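Local coordinates for argonaute protein (PDB 5I4A) that uses short 5'-hydroxyl RNA guides to bind complementary DNA or RNA targets and cleave them, with a preference for manganese in DNA cleavage, at residues A456-N468 / I475-N488. Numbering follows the deposited sequence.
Sequences ARKTNLCIAAVDN and IGKHKNLELNEKMN
K458 turns its CG beside the backbone N (chi1 -56°) and bends again at chi2 and chi4, which carries NZ to the carboxylate of E482. E482, bent at chi2 (-72°), runs next to it in a common direction. The two belong to an antiparallel beta hairpin, strands 458-466 and 472-482, at one edge of the RNase H-fold sheet of the PIWI domain. K458 NZ forms a salt bridge to E482 OE2 at 2.7 Å, on the syn lone pair of that oxygen. An alanine in place of K458 would probably leave the E482 carboxylate without this mate and free to turn. Next to it, L483 CD2 lies over one face of the R457 guanidinium, displaced from its centre and nearest NH1 at 3.4 Å. Backbone bonds continue from L483 N to R457 O and, further along, pair L461 with H478, where the bond from L461 N to H478 O is weak, and I463 with G476. Between T459 and L461 the register slips by one residue, a beta bulge. There N480 N makes a weak 3.4 Å bond to N460 OD1. L461 CD2 approaches the H478 ring obliquely, and helix 485-507 covers both side chains through I491. On the other face, C462 and I475 pack against helix 621-631. The side chain of C462 lies about 5 Å from that of D449, a probable manganese ligand. Past the hairpin, N484 caps helix 485-507, accepting from M487 N at OD1; E485, inferred to be catalytic, follows it. At the bulge, one water donates to both N460 OD1 (2.9 Å) and N480 OD1 (2.8 Å).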
loop_
_atom_site.group_PDB
_atom_site.type_symbol
_atom_site.label_atom_id
_atom_site.label_comp_id
_atom_site.label_asym_id
_atom_site.label_seq_id
_atom_site.Cartn_x
_atom_site.Cartn_y
_atom_site.Cartn_z
ATOM N N ALA A 456 15.118 -14.901 6.615
ATOM C CA ALA A 456 14.630 -15.005 7.985
ATOM C C ALA A 456 13.481 -16.003 8.058
ATOM O O ALA A 456 13.061 -16.550 7.036
ATOM C CB ALA A 456 14.199 -13.639 8.497
ATOM N N ARG A 457 12.989 -16.251 9.270
ATOM C CA ARG A 457 11.889 -17.188 9.506
ATOM C C ARG A 457 10.946 -16.610 10.554
ATOM O O ARG A 457 10.629 -17.241 11.561
ATOM C CB ARG A 457 12.409 -18.557 9.945
ATOM C CG ARG A 457 13.211 -19.297 8.884
ATOM C CD ARG A 457 12.366 -19.569 7.651
ATOM N NE ARG A 457 11.368 -20.608 7.888
ATOM C CZ ARG A 457 10.382 -20.904 7.047
ATOM N NH1 ARG A 457 10.248 -20.234 5.909
ATOM N NH2 ARG A 457 9.525 -21.870 7.347
ATOM N N LYS A 458 10.466 -15.396 10.312
ATOM C CA LYS A 458 9.657 -14.663 11.273
ATOM C C LYS A 458 8.305 -14.301 10.662
ATOM O O LYS A 458 8.110 -14.348 9.443
ATOM C CB LYS A 458 10.391 -13.399 11.741
ATOM C CG LYS A 458 11.773 -13.658 12.339
ATOM C CD LYS A 458 11.699 -13.978 13.828
ATOM C CE LYS A 458 13.072 -14.329 14.394
ATOM N NZ LYS A 458 13.399 -15.771 14.216
ATOM N N THR A 459 7.370 -13.913 11.536
ATOM C CA THR A 459 5.997 -13.582 11.162
ATOM C C THR A 459 5.569 -12.289 11.844
ATOM O O THR A 459 5.873 -12.074 13.021
ATOM C CB THR A 459 5.035 -14.723 11.548
ATOM O OG1 THR A 459 5.162 -15.796 10.609
ATOM C CG2 THR A 459 3.586 -14.249 11.584
ATOM N N ASN A 460 4.859 -11.431 11.112
ATOM C CA ASN A 460 4.443 -10.126 11.611
ATOM C C ASN A 460 2.932 -9.992 11.442
ATOM O O ASN A 460 2.402 -10.167 10.335
ATOM C CB ASN A 460 5.162 -9.005 10.873
ATOM C CG ASN A 460 6.638 -8.970 11.179
ATOM O OD1 ASN A 460 7.040 -9.132 12.335
ATOM N ND2 ASN A 460 7.459 -8.787 10.154
ATOM N N LEU A 461 2.241 -9.661 12.537
ATOM C CA LEU A 461 0.783 -9.668 12.596
ATOM C C LEU A 461 0.267 -8.384 13.233
ATOM O O LEU A 461 0.838 -7.895 14.212
ATOM C CB LEU A 461 0.277 -10.875 13.401
ATOM C CG LEU A 461 -1.184 -10.824 13.859
ATOM C CD1 LEU A 461 -2.127 -10.944 12.670
ATOM C CD2 LEU A 461 -1.469 -11.901 14.890
ATOM N N CYS A 462 -0.818 -7.847 12.674
ATOM C CA CYS A 462 -1.531 -6.717 13.261
ATOM C C CYS A 462 -2.982 -6.762 12.800
ATOM O O CYS A 462 -3.247 -6.987 11.615
ATOM C CB CYS A 462 -0.887 -5.382 12.871
ATOM S SG CYS A 462 -1.810 -3.932 13.451
ATOM N N ILE A 463 -3.912 -6.566 13.737
ATOM C CA ILE A 463 -5.338 -6.560 13.437
ATOM C C ILE A 463 -5.958 -5.280 13.984
ATOM O O ILE A 463 -5.471 -4.692 14.954
ATOM C CB ILE A 463 -6.063 -7.806 14.004
ATOM C CG1 ILE A 463 -6.390 -7.634 15.489
ATOM C CG2 ILE A 463 -5.220 -9.058 13.803
ATOM C CD1 ILE A 463 -7.872 -7.454 15.773
ATOM N N ALA A 464 -7.051 -4.852 13.352
ATOM C CA ALA A 464 -7.755 -3.640 13.745
ATOM C C ALA A 464 -9.243 -3.829 13.494
ATOM O O ALA A 464 -9.639 -4.274 12.412
ATOM C CB ALA A 464 -7.240 -2.422 12.970
ATOM N N ALA A 465 -10.061 -3.485 14.488
ATOM C CA ALA A 465 -11.510 -3.606 14.398
ATOM C C ALA A 465 -12.159 -2.246 14.613
ATOM O O ALA A 465 -11.729 -1.472 15.475
ATOM C CB ALA A 465 -12.044 -4.612 15.424
ATOM N N VAL A 466 -13.193 -1.953 13.818
ATOM C CA VAL A 466 -13.930 -0.697 13.911
ATOM C C VAL A 466 -15.420 -0.982 13.772
ATOM O O VAL A 466 -15.834 -2.050 13.315
ATOM C CB VAL A 466 -13.501 0.338 12.842
ATOM C CG1 VAL A 466 -11.984 0.510 12.810
ATOM C CG2 VAL A 466 -14.035 -0.055 11.473
ATOM N N ASP A 467 -16.232 0.002 14.161
ATOM C CA ASP A 467 -17.676 -0.097 14.028
ATOM C C ASP A 467 -18.143 0.708 12.815
ATOM O O ASP A 467 -17.339 1.240 12.042
ATOM C CB ASP A 467 -18.372 0.337 15.329
ATOM C CG ASP A 467 -18.188 1.820 15.659
ATOM O OD1 ASP A 467 -17.848 2.631 14.773
ATOM O OD2 ASP A 467 -18.413 2.181 16.834
ATOM N N ASN A 468 -19.465 0.815 12.655
ATOM C CA ASN A 468 -20.041 1.479 11.491
ATOM C C ASN A 468 -19.769 2.978 11.473
ATOM O O ASN A 468 -19.900 3.604 10.416
ATOM C CB ASN A 468 -21.549 1.233 11.448
ATOM C CG ASN A 468 -22.292 1.991 12.529
ATOM O OD1 ASN A 468 -22.070 1.774 13.721
ATOM N ND2 ASN A 468 -23.180 2.886 12.119
ATOM N N ILE A 475 -7.090 -2.678 18.538
ATOM C CA ILE A 475 -5.911 -2.866 17.702
ATOM C C ILE A 475 -4.993 -3.852 18.410
ATOM O O ILE A 475 -4.695 -3.684 19.598
ATOM C CB ILE A 475 -5.170 -1.542 17.434
ATOM C CG1 ILE A 475 -6.088 -0.536 16.742
ATOM C CG2 ILE A 475 -3.925 -1.788 16.589
ATOM C CD1 ILE A 475 -5.439 0.813 16.504
ATOM N N GLY A 476 -4.555 -4.871 17.693
ATOM C CA GLY A 476 -3.598 -5.827 18.228
ATOM C C GLY A 476 -2.408 -5.956 17.307
ATOM O O GLY A 476 -2.551 -5.949 16.086
ATOM N N LYS A 477 -1.222 -6.071 17.907
ATOM C CA LYS A 477 0.024 -6.136 17.158
ATOM C C LYS A 477 0.979 -7.100 17.841
ATOM O O LYS A 477 1.082 -7.116 19.071
ATOM C CB LYS A 477 0.677 -4.750 17.035
ATOM C CG LYS A 477 1.973 -4.742 16.237
ATOM C CD LYS A 477 2.577 -3.348 16.148
ATOM C CE LYS A 477 3.803 -3.336 15.244
ATOM N NZ LYS A 477 4.385 -1.970 15.097
ATOM N N HIS A 478 1.671 -7.905 17.035
ATOM C CA HIS A 478 2.669 -8.849 17.520
ATOM C C HIS A 478 3.880 -8.793 16.608
ATOM O O HIS A 478 3.738 -8.832 15.383
ATOM C CB HIS A 478 2.111 -10.269 17.573
ATOM C CG HIS A 478 0.983 -10.429 18.538
ATOM N ND1 HIS A 478 1.183 -10.715 19.871
ATOM C CD2 HIS A 478 -0.357 -10.327 18.371
ATOM C CE1 HIS A 478 0.015 -10.790 20.482
ATOM N NE2 HIS A 478 -0.935 -10.559 19.594
ATOM N N LYS A 479 5.063 -8.712 17.202
ATOM C CA LYS A 479 6.300 -8.541 16.459
ATOM C C LYS A 479 7.167 -9.791 16.569
ATOM O O LYS A 479 7.289 -10.390 17.643
ATOM C CB LYS A 479 7.072 -7.318 16.957
ATOM C CG LYS A 479 6.297 -6.005 16.883
ATOM C CD LYS A 479 7.250 -4.813 16.850
ATOM C CE LYS A 479 8.122 -4.835 15.597
ATOM N NZ LYS A 479 9.334 -3.977 15.755
ATOM N N ASN A 480 7.748 -10.182 15.438
ATOM C CA ASN A 480 8.738 -11.257 15.350
ATOM C C ASN A 480 8.236 -12.549 16.001
ATOM O O ASN A 480 8.785 -13.041 16.984
ATOM C CB ASN A 480 10.069 -10.817 15.967
ATOM C CG ASN A 480 10.595 -9.527 15.374
ATOM O OD1 ASN A 480 11.108 -9.511 14.256
ATOM N ND2 ASN A 480 10.492 -8.442 16.131
ATOM N N LEU A 481 7.164 -13.077 15.419
ATOM C CA LEU A 481 6.687 -14.410 15.742
ATOM C C LEU A 481 7.418 -15.429 14.878
ATOM O O LEU A 481 7.737 -15.164 13.718
ATOM C CB LEU A 481 5.177 -14.513 15.518
ATOM C CG LEU A 481 4.318 -13.539 16.329
ATOM C CD1 LEU A 481 2.905 -13.467 15.770
ATOM C CD2 LEU A 481 4.297 -13.941 17.796
ATOM N N GLU A 482 7.699 -16.597 15.459
ATOM C CA GLU A 482 8.375 -17.655 14.715
ATOM C C GLU A 482 7.478 -18.159 13.591
ATOM O O GLU A 482 6.310 -18.494 13.818
ATOM C CB GLU A 482 8.759 -18.808 15.643
ATOM C CG GLU A 482 9.807 -18.462 16.698
ATOM C CD GLU A 482 11.199 -18.272 16.114
ATOM O OE1 GLU A 482 12.034 -19.198 16.220
ATOM O OE2 GLU A 482 11.456 -17.192 15.540
ATOM N N LEU A 483 8.024 -18.210 12.376
ATOM C CA LEU A 483 7.245 -18.621 11.215
ATOM C C LEU A 483 6.794 -20.070 11.345
ATOM O O LEU A 483 7.572 -21.002 11.123
ATOM C CB LEU A 483 8.051 -18.420 9.928
ATOM C CG LEU A 483 7.360 -18.766 8.606
ATOM C CD1 LEU A 483 5.909 -18.305 8.597
ATOM C CD2 LEU A 483 8.117 -18.142 7.443
ATOM N N ASN A 484 5.530 -20.256 11.711
ATOM C CA ASN A 484 4.944 -21.584 11.851
ATOM C C ASN A 484 3.442 -21.429 11.696
ATOM O O ASN A 484 2.809 -20.741 12.506
ATOM C CB ASN A 484 5.305 -22.209 13.201
ATOM C CG ASN A 484 4.640 -23.558 13.417
ATOM O OD1 ASN A 484 3.486 -23.630 13.844
ATOM N ND2 ASN A 484 5.369 -24.634 13.138
ATOM N N GLU A 485 2.886 -22.041 10.648
ATOM C CA GLU A 485 1.464 -21.940 10.349
ATOM C C GLU A 485 0.614 -22.154 11.593
ATOM O O GLU A 485 -0.261 -21.342 11.915
ATOM C CB GLU A 485 1.093 -22.964 9.270
ATOM C CG GLU A 485 -0.374 -22.948 8.871
ATOM C CD GLU A 485 -0.667 -21.912 7.810
ATOM O OE1 GLU A 485 -0.299 -22.144 6.640
ATOM O OE2 GLU A 485 -1.247 -20.861 8.150
ATOM N N LYS A 486 0.882 -23.235 12.324
ATOM C CA LYS A 486 0.034 -23.575 13.462
ATOM C C LYS A 486 0.153 -22.546 14.577
ATOM O O LYS A 486 -0.849 -22.183 15.203
ATOM C CB LYS A 486 0.379 -24.973 13.977
ATOM C CG LYS A 486 -0.289 -25.348 15.303
ATOM C CD LYS A 486 -1.810 -25.294 15.244
ATOM C CE LYS A 486 -2.444 -25.913 16.481
ATOM N NZ LYS A 486 -1.616 -25.658 17.690
ATOM N N MET A 487 1.371 -22.082 14.869
ATOM C CA MET A 487 1.504 -21.090 15.929
ATOM C C MET A 487 0.894 -19.764 15.500
ATOM O O MET A 487 0.181 -19.122 16.277
ATOM C CB MET A 487 2.963 -20.914 16.348
ATOM C CG MET A 487 3.540 -22.154 16.973
ATOM S SD MET A 487 5.134 -21.823 17.716
ATOM C CE MET A 487 5.901 -20.901 16.393
ATOM N N ASN A 488 1.086 -19.385 14.233
ATOM C CA ASN A 488 0.600 -18.088 13.765
ATOM C C ASN A 488 -0.926 -18.010 13.773
ATOM O O ASN A 488 -1.501 -16.961 14.070
ATOM C CB ASN A 488 1.145 -17.802 12.367
ATOM C CG ASN A 488 2.655 -17.656 12.350
ATOM O OD1 ASN A 488 3.281 -17.393 13.378
ATOM N ND2 ASN A 488 3.249 -17.820 11.173
HETATM O O HOH W 1 9.876 -9.131 11.757
#